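Local coordinates for ScaE cell-surface anchored scaffoldin protein (Ruminococcus flavefaciens, PDB 2ZF9) that probably holds the cellulosome at the bacterial cell surface by binding a dockerin through this cohesin module, at residues A[108-113]-A[127-132]; A[34-39]-A[143-148]. All blocks are in the same frame, centred on the assembly; numbering follows the deposited sequence.

Contact 1 (A[108-113]-A[127-132])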
ATOM      1  N   ASN A 108      -4.386  13.980  -1.167  1.00 24.19           N
ATOM      2  CA  ASN A 108      -3.667  13.009  -1.998  1.00 22.49           C
ATOM      3  C   ASN A 108      -3.233  11.739  -1.228  1.00 20.05           C
ATOM      4  O   ASN A 108      -2.207  11.151  -1.529  1.00 21.01           O
ATOM      5  CB  ASN A 108      -2.490  13.671  -2.735  1.00 21.28           C
ATOM      6  CG  ASN A 108      -1.344  13.969  -1.816  1.00 23.52           C
ATOM      7  OD1 ASN A 108      -1.557  14.456  -0.711  1.00 22.33           O
ATOM      8  ND2 ASN A 108      -0.127  13.629  -2.233  1.00 22.37           N
ATOM      9  N   SER A 109      -4.046  11.290  -0.271  1.00 19.54           N
ATOM     10  CA  SER A 109      -3.697  10.092   0.506  1.00 20.48           C
ATOM     11  C   SER A 109      -4.928   9.540   1.230  1.00 21.77           C
ATOM     12  O   SER A 109      -5.859  10.294   1.569  1.00 19.98           O
ATOM     13  CB  SER A 109      -2.576  10.415   1.520  1.00 15.66           C
ATOM     14  OG  SER A 109      -3.036  11.237   2.574  1.00 18.68           O
ATOM     15  N   PHE A 110      -4.901   8.239   1.502  1.00 19.41           N
ATOM     16  CA  PHE A 110      -5.916   7.630   2.358  1.00 17.60           C
ATOM     17  C   PHE A 110      -5.266   6.603   3.297  1.00 17.34           C
ATOM     18  O   PHE A 110      -4.119   6.194   3.128  1.00 19.31           O
ATOM     19  CB  PHE A 110      -7.096   7.030   1.524  1.00 15.84           C
ATOM     20  CG  PHE A 110      -6.704   5.884   0.616  1.00 16.63           C
ATOM     21  CD1 PHE A 110      -6.173   6.135  -0.666  1.00 17.26           C
ATOM     22  CD2 PHE A 110      -6.879   4.557   1.025  1.00 16.41           C
ATOM     23  CE1 PHE A 110      -5.804   5.107  -1.530  1.00 16.99           C
ATOM     24  CE2 PHE A 110      -6.523   3.490   0.162  1.00 17.96           C
ATOM     25  CZ  PHE A 110      -5.993   3.745  -1.116  1.00 14.04           C
ATOM     26  N   PHE A 111      -6.008   6.222   4.308  1.00 16.96           N
ATOM     27  CA  PHE A 111      -5.490   5.340   5.338  1.00 19.29           C
ATOM     28  C   PHE A 111      -6.298   4.061   5.339  1.00 16.81           C
ATOM     29  O   PHE A 111      -7.545   4.086   5.217  1.00 17.96           O
ATOM     30  CB  PHE A 111      -5.574   6.024   6.713  1.00 15.31           C
ATOM     31  CG  PHE A 111      -5.150   5.131   7.869  1.00 20.13           C
ATOM     32  CD1 PHE A 111      -3.837   4.646   7.954  1.00 17.04           C
ATOM     33  CD2 PHE A 111      -6.052   4.817   8.878  1.00 19.74           C
ATOM     34  CE1 PHE A 111      -3.424   3.838   9.040  1.00 16.26           C
ATOM     35  CE2 PHE A 111      -5.681   4.026   9.963  1.00 24.57           C
ATOM     36  CZ  PHE A 111      -4.377   3.542  10.066  1.00 15.08           C
ATOM     37  N   THR A 112      -5.593   2.943   5.467  1.00 17.55           N
ATOM     38  CA  THR A 112      -6.258   1.632   5.588  1.00 15.96           C
ATOM     39  C   THR A 112      -5.785   0.963   6.865  1.00 17.52           C
ATOM     40  O   THR A 112      -4.646   1.170   7.280  1.00 14.83           O
ATOM     41  CB  THR A 112      -5.911   0.702   4.399  1.00 19.36           C
ATOM     42  OG1 THR A 112      -4.482   0.448   4.387  1.00 17.06           O
ATOM     43  CG2 THR A 112      -6.408   1.331   3.042  1.00 16.72           C
ATOM     44  N   ALA A 113      -6.633   0.138   7.484  1.00 16.52           N
ATOM     45  CA  ALA A 113      -6.262  -0.546   8.748  1.00 16.01           C
ATOM     46  C   ALA A 113      -6.962  -1.894   8.794  1.00 18.20           C
ATOM     47  O   ALA A 113      -8.055  -2.045   8.261  1.00 18.69           O
ATOM     48  CB  ALA A 113      -6.653   0.297  10.015  1.00 16.89           C
ATOM     49  N   TRP A 127      -5.880  -4.436  -0.628  1.00 16.64           N
ATOM     50  CA  TRP A 127      -6.846  -3.374  -0.909  1.00 16.09           C
ATOM     51  C   TRP A 127      -6.848  -3.072  -2.382  1.00 17.29           C
ATOM     52  O   TRP A 127      -5.794  -3.112  -3.037  1.00 17.83           O
ATOM     53  CB  TRP A 127      -6.509  -2.094  -0.151  1.00 16.19           C
ATOM     54  CG  TRP A 127      -6.669  -2.218   1.281  1.00 19.77           C
ATOM     55  CD1 TRP A 127      -5.669  -2.434   2.219  1.00 15.10           C
ATOM     56  CD2 TRP A 127      -7.894  -2.103   2.011  1.00 21.42           C
ATOM     57  NE1 TRP A 127      -6.224  -2.503   3.470  1.00 18.38           N
ATOM     58  CE2 TRP A 127      -7.582  -2.294   3.374  1.00 19.23           C
ATOM     59  CE3 TRP A 127      -9.233  -1.865   1.640  1.00 14.79           C
ATOM     60  CZ2 TRP A 127      -8.562  -2.241   4.390  1.00 17.18           C
ATOM     61  CZ3 TRP A 127     -10.202  -1.816   2.645  1.00 19.29           C
ATOM     62  CH2 TRP A 127      -9.858  -1.993   4.005  1.00 18.48           C
ATOM     63  N   SER A 128      -8.041  -2.809  -2.909  1.00 16.08           N
ATOM     64  CA  SER A 128      -8.175  -2.339  -4.257  1.00 17.64           C
ATOM     65  C   SER A 128      -8.816  -0.929  -4.220  1.00 16.04           C
ATOM     66  O   SER A 128      -9.651  -0.645  -3.372  1.00 15.68           O
ATOM     67  CB  SER A 128      -9.050  -3.368  -5.007  1.00 20.67           C
ATOM     68  OG  SER A 128      -9.484  -2.841  -6.208  1.00 31.51           O
ATOM     69  N   PHE A 129      -8.453  -0.059  -5.152  1.00 16.52           N
ATOM     70  CA  PHE A 129      -8.942   1.328  -5.153  1.00 17.14           C
ATOM     71  C   PHE A 129      -8.767   1.908  -6.557  1.00 18.30           C
ATOM     72  O   PHE A 129      -8.065   1.330  -7.392  1.00 20.60           O
ATOM     73  CB  PHE A 129      -8.210   2.210  -4.092  1.00 17.61           C
ATOM     74  CG  PHE A 129      -6.681   2.192  -4.209  1.00 17.04           C
ATOM     75  CD1 PHE A 129      -5.949   1.092  -3.757  1.00 13.83           C
ATOM     76  CD2 PHE A 129      -5.991   3.277  -4.793  1.00 18.48           C
ATOM     77  CE1 PHE A 129      -4.546   1.084  -3.836  1.00 16.58           C
ATOM     78  CE2 PHE A 129      -4.585   3.272  -4.878  1.00 15.94           C
ATOM     79  CZ  PHE A 129      -3.873   2.163  -4.409  1.00 22.37           C
ATOM     80  N   VAL A 130      -9.427   3.027  -6.820  1.00 20.55           N
ATOM     81  CA  VAL A 130      -9.453   3.581  -8.179  1.00 21.30           C
ATOM     82  C   VAL A 130      -8.878   4.999  -8.160  1.00 19.36           C
ATOM     83  O   VAL A 130      -9.345   5.840  -7.380  1.00 20.36           O
ATOM     84  CB  VAL A 130     -10.921   3.625  -8.743  1.00 23.20           C
ATOM     85  CG1 VAL A 130     -11.003   4.326 -10.105  1.00 19.61           C
ATOM     86  CG2 VAL A 130     -11.486   2.198  -8.868  1.00 21.72           C
ATOM     87  N   LEU A 131      -7.907   5.259  -9.050  1.00 16.70           N
ATOM     88  CA  LEU A 131      -7.335   6.580  -9.221  1.00 18.05           C
ATOM     89  C   LEU A 131      -7.624   7.028 -10.633  1.00 19.70           C
ATOM     90  O   LEU A 131      -7.504   6.247 -11.577  1.00 22.31           O
ATOM     91  CB  LEU A 131      -5.805   6.574  -8.974  1.00 19.46           C
ATOM     92  CG  LEU A 131      -5.398   6.300  -7.522  1.00 15.90           C
ATOM     93  CD1 LEU A 131      -3.885   6.211  -7.386  1.00 18.91           C
ATOM     94  CD2 LEU A 131      -5.946   7.386  -6.605  1.00 22.11           C
ATOM     95  N   GLN A 132      -8.019   8.284 -10.774  1.00 19.76           N
ATOM     96  CA  GLN A 132      -8.280   8.817 -12.097  1.00 22.06           C
ATOM     97  C   GLN A 132      -7.138   9.733 -12.602  1.00 19.26           C
ATOM     98  O   GLN A 132      -6.661  10.628 -11.908  1.00 19.89           O
ATOM     99  CB  GLN A 132      -9.653   9.505 -12.147  1.00 22.04           C
ATOM    100  CG  GLN A 132     -10.009  10.052 -13.561  1.00 22.96           C
ATOM    101  CD  GLN A 132     -11.391  10.689 -13.605  1.00 29.78           C
ATOM    102  OE1 GLN A 132     -11.804  11.350 -12.655  1.00 30.79           O
ATOM    103  NE2 GLN A 132     -12.112  10.494 -14.723  1.00 34.04           N
TER
HETATM  104  O   HOH W   1      -4.422  -2.085   5.836  1.00 17.48           O
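In the hydrophobic core of the cohesin beta sandwich, Phe-110 and Thr-112 pack against Phe-129 and Trp-127 between the facing layers. The two strands run nearly antiparallel, but their axes stay 10.2 Å apart, so the contact is carried mainly by side chains. At one end the rings of Phe-110 and Phe-129 form an edge-to-face pair, with centroids 5.0 Å apart and planes at 66°. The leading corner of Phe-110 is CZ, which meets Phe-129 CG at 3.5 Å over one face, set off toward the rim of that ring; CE1 follows over CD2. In both phenylalanines CG lies between the backbone N and the carbonyl carbon (chi1 64° and 54°), which directs each ring toward the opposite strand.

The other end is a CH-pi contact. Thr-112 CB stands over the five-membered ring of Trp-127, 3.7 Å from its centroid, while CG2 rests on the same face. Here the indole nitrogen stays satisfied: a water accepts from Trp-127 NE1 at 3.0 Å and donates to Thr-112 OG1 at 2.9 Å. That hydroxyl also hydrogen-bonds to Leu-69 O on strand 66-73, one of the two strands paired with strand 109-115. Ile-71 of strand 66-73 touches both phenylalanines, Met-53 of strand 50-58 packs on Phe-129, and Lys-100 and Ala-102 of strand 99-106 border Trp-127.

Contact 2 (A[34-39]-A[143-148])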
ATOM      1  N   LEU A  34       5.224  -5.445   0.481  1.00 16.79           N
ATOM      2  CA  LEU A  34       3.994  -4.775   0.090  1.00 17.23           C
ATOM      3  C   LEU A  34       4.268  -4.138  -1.243  1.00 19.83           C
ATOM      4  O   LEU A  34       5.298  -3.457  -1.402  1.00 19.51           O
ATOM      5  CB  LEU A  34       3.625  -3.685   1.093  1.00 17.46           C
ATOM      6  CG  LEU A  34       3.371  -4.135   2.521  1.00 25.43           C
ATOM      7  CD1 LEU A  34       2.891  -2.926   3.336  1.00 19.00           C
ATOM      8  CD2 LEU A  34       2.349  -5.258   2.519  1.00 23.62           C
ATOM      9  N   SER A  35       3.368  -4.346  -2.203  1.00 18.18           N
ATOM     10  CA  SER A  35       3.594  -3.781  -3.534  1.00 18.72           C
ATOM     11  C   SER A  35       2.330  -3.131  -4.072  1.00 19.17           C
ATOM     12  O   SER A  35       1.205  -3.589  -3.794  1.00 20.07           O
ATOM     13  CB  SER A  35       4.134  -4.852  -4.509  1.00 20.65           C
ATOM     14  OG  SER A  35       3.234  -5.921  -4.623  1.00 32.66           O
ATOM     15  N   ILE A  36       2.517  -2.053  -4.829  1.00 18.96           N
ATOM     16  CA  ILE A  36       1.394  -1.368  -5.499  1.00 18.54           C
ATOM     17  C   ILE A  36       1.565  -1.559  -6.993  1.00 20.66           C
ATOM     18  O   ILE A  36       2.697  -1.574  -7.503  1.00 18.70           O
ATOM     19  CB  ILE A  36       1.353   0.105  -5.131  1.00 18.31           C
ATOM     20  CG1 ILE A  36       1.001   0.250  -3.630  1.00 19.65           C
ATOM     21  CG2 ILE A  36       0.391   0.913  -6.068  1.00 18.61           C
ATOM     22  CD1 ILE A  36       1.128   1.700  -3.120  1.00 23.79           C
ATOM     23  N   THR A  37       0.429  -1.714  -7.670  1.00 21.28           N
ATOM     24  CA  THR A  37       0.348  -1.881  -9.121  1.00 20.28           C
ATOM     25  C   THR A  37       1.272  -0.918  -9.873  1.00 19.41           C
ATOM     26  O   THR A  37       1.309   0.274  -9.592  1.00 15.61           O
ATOM     27  CB  THR A  37      -1.123  -1.659  -9.606  1.00 22.65           C
ATOM     28  OG1 THR A  37      -2.026  -2.447  -8.796  1.00 18.60           O
ATOM     29  CG2 THR A  37      -1.270  -2.050 -11.085  1.00 23.71           C
ATOM     30  N   LYS A  38       1.988  -1.462 -10.851  1.00 19.74           N
ATOM     31  CA  LYS A  38       2.745  -0.648 -11.816  1.00 22.99           C
ATOM     32  C   LYS A  38       2.003  -0.708 -13.125  1.00 24.44           C
ATOM     33  O   LYS A  38       2.090  -1.706 -13.851  1.00 25.56           O
ATOM     34  CB  LYS A  38       4.170  -1.192 -11.966  1.00 24.39           C
ATOM     35  CG  LYS A  38       4.986  -0.992 -10.712  1.00 24.50           C
ATOM     36  CD  LYS A  38       6.279  -1.764 -10.789  1.00 39.34           C
ATOM     37  CE  LYS A  38       7.100  -1.530  -9.539  1.00 38.59           C
ATOM     38  NZ  LYS A  38       8.477  -2.103  -9.653  1.00 50.07           N
ATOM     39  N   LYS A  39       1.232   0.346 -13.400  1.00 22.81           N
ATOM     40  CA  LYS A  39       0.299   0.316 -14.506  1.00 24.70           C
ATOM     41  C   LYS A  39       0.816   1.171 -15.654  1.00 25.78           C
ATOM     42  O   LYS A  39       1.161   2.340 -15.448  1.00 23.75           O
ATOM     43  CB  LYS A  39      -1.081   0.822 -14.050  1.00 23.30           C
ATOM     44  CG  LYS A  39      -2.174   0.769 -15.114  1.00 25.32           C
ATOM     45  CD  LYS A  39      -2.573  -0.680 -15.452  1.00 34.38           C
ATOM     46  CE  LYS A  39      -3.760  -1.159 -14.655  1.00 46.63           C
ATOM     47  NZ  LYS A  39      -4.627  -1.969 -15.569  1.00 48.38           N
ATOM     48  N   TYR A 143       2.872   8.963 -12.740  1.00 19.46           N
ATOM     49  CA  TYR A 143       2.246   9.427 -11.496  1.00 20.26           C
ATOM     50  C   TYR A 143       2.489   8.352 -10.438  1.00 21.69           C
ATOM     51  O   TYR A 143       1.951   7.250 -10.570  1.00 21.92           O
ATOM     52  CB  TYR A 143       0.741   9.563 -11.722  1.00 20.74           C
ATOM     53  CG  TYR A 143       0.372  10.401 -12.923  1.00 22.10           C
ATOM     54  CD1 TYR A 143       0.303  11.806 -12.825  1.00 22.65           C
ATOM     55  CD2 TYR A 143       0.084   9.805 -14.153  1.00 21.44           C
ATOM     56  CE1 TYR A 143      -0.055  12.592 -13.941  1.00 21.76           C
ATOM     57  CE2 TYR A 143      -0.272  10.574 -15.269  1.00 23.34           C
ATOM     58  CZ  TYR A 143      -0.319  11.964 -15.158  1.00 23.73           C
ATOM     59  OH  TYR A 143      -0.658  12.726 -16.242  1.00 26.85           O
ATOM     60  N   ASP A 144       3.315   8.659  -9.424  1.00 21.34           N
ATOM     61  CA  ASP A 144       3.717   7.690  -8.383  1.00 20.72           C
ATOM     62  C   ASP A 144       2.553   7.396  -7.415  1.00 17.59           C
ATOM     63  O   ASP A 144       1.744   8.284  -7.098  1.00 17.18           O
ATOM     64  CB  ASP A 144       4.913   8.228  -7.558  1.00 21.38           C
ATOM     65  CG  ASP A 144       6.191   8.284  -8.343  1.00 30.07           C
ATOM     66  OD1 ASP A 144       6.394   7.420  -9.214  1.00 27.42           O
ATOM     67  OD2 ASP A 144       6.996   9.184  -8.068  1.00 29.69           O
ATOM     68  N   VAL A 145       2.489   6.146  -6.953  1.00 17.81           N
ATOM     69  CA  VAL A 145       1.484   5.732  -5.952  1.00 19.36           C
ATOM     70  C   VAL A 145       2.254   4.879  -4.942  1.00 18.91           C
ATOM     71  O   VAL A 145       2.841   3.847  -5.304  1.00 16.77           O
ATOM     72  CB  VAL A 145       0.355   4.895  -6.649  1.00 18.85           C
ATOM     73  CG1 VAL A 145      -0.728   4.457  -5.637  1.00 17.81           C
ATOM     74  CG2 VAL A 145      -0.268   5.689  -7.808  1.00 17.68           C
ATOM     75  N   GLN A 146       2.212   5.304  -3.678  1.00 18.57           N
ATOM     76  CA  GLN A 146       3.204   4.926  -2.698  1.00 17.17           C
ATOM     77  C   GLN A 146       2.601   4.569  -1.337  1.00 17.23           C
ATOM     78  O   GLN A 146       1.660   5.213  -0.862  1.00 16.97           O
ATOM     79  CB  GLN A 146       4.181   6.088  -2.485  1.00 17.50           C
ATOM     80  CG  GLN A 146       4.957   6.479  -3.726  1.00 17.11           C
ATOM     81  CD  GLN A 146       5.889   7.665  -3.466  1.00 21.39           C
ATOM     82  OE1 GLN A 146       5.563   8.584  -2.705  1.00 30.12           O
ATOM     83  NE2 GLN A 146       7.034   7.643  -4.101  1.00 23.25           N
ATOM     84  N   VAL A 147       3.213   3.585  -0.684  1.00 15.09           N
ATOM     85  CA  VAL A 147       3.053   3.435   0.773  1.00 14.62           C
ATOM     86  C   VAL A 147       3.980   4.417   1.459  1.00 15.71           C
ATOM     87  O   VAL A 147       5.153   4.486   1.124  1.00 17.89           O
ATOM     88  CB  VAL A 147       3.436   2.005   1.256  1.00 14.48           C
ATOM     89  CG1 VAL A 147       3.326   1.928   2.837  1.00 13.35           C
ATOM     90  CG2 VAL A 147       2.509   0.950   0.574  1.00 16.12           C
ATOM     91  N   ALA A 148       3.454   5.170   2.420  1.00 15.72           N
ATOM     92  CA  ALA A 148       4.243   6.179   3.130  1.00 20.34           C
ATOM     93  C   ALA A 148       4.239   5.857   4.628  1.00 20.60           C
ATOM     94  O   ALA A 148       3.246   5.357   5.133  1.00 24.46           O
ATOM     95  CB  ALA A 148       3.624   7.578   2.898  1.00 19.95           C
TER
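Ile-36 makes a mainly apolar, van der Waals contact with Val-145, Val-147 and the backbone between them inside the cohesin beta sandwich, where strands 33-41 and 142-149 come close without pairing directly. Strand 180-187 pairs with both, parallel to strand 33-41 and antiparallel to strand 142-149. The short segments 34-36 and 143-148 are 7.6 Å apart at their axes and run in nearly opposite directions (158°), with Ile-36 nearest Val-145 in register.

The two branches of Ile-36 divide the work. Its CG2 methyl meets Val-145 CG1 at 3.7 Å, the two side chains crossing at about a right angle. The longer branch, with CG1 anti to the carbonyl carbon (chi1 -67°) and then extended through chi2, carries CD1 down onto the backbone between the valines, where it also comes within 4.0 Å of Val-147 CG2. The methyl therefore spans the step from one inward-pointing valine to the next. With an alanine in place of Ile-36, both packing branches go, and Val-145 and Val-147 would probably lose the methyls that lie against them, opening a gap between the strands.

Around the contact, Met-53 and Leu-55 of strand 50-58 touch Ile-36, and Ile-71 of strand 66-73 touches Val-145. The backbone of Ile-36 is hydrogen-bonded to that of Glu-181, while the Val-147 amide is met by the side chain of Gln-182, Val-147 N bonding to Gln-182 OE1. Beside that amide sits Ile-36 CD1, 3.5 Å from Val-145 O and 3.7 Å from Val-147 N.

Both contacts belong to the buried core of the sandwich, with centres about 10 Å apart, and they meet directly at Val-145: Leu-131 CD1 packs on Val-145 CG2 at 3.7 Å, and Phe-129 CZ approaches Val-145 CG1 at 4.1 Å. They also share surroundings, since Met-53 touches Phe-129 and Ile-36, and Ile-71 touches Phe-110, Phe-129 and Val-145. Their chemistry differs with spacing. Contact 1 spans widely separated strands with aromatic rings and a threonine and admits a bridging water; contact 2 joins closer strands with aliphatic branches packed on valine side chains and on backbone. Along the chain, contact 1 lies within the loop that contact 2 closes.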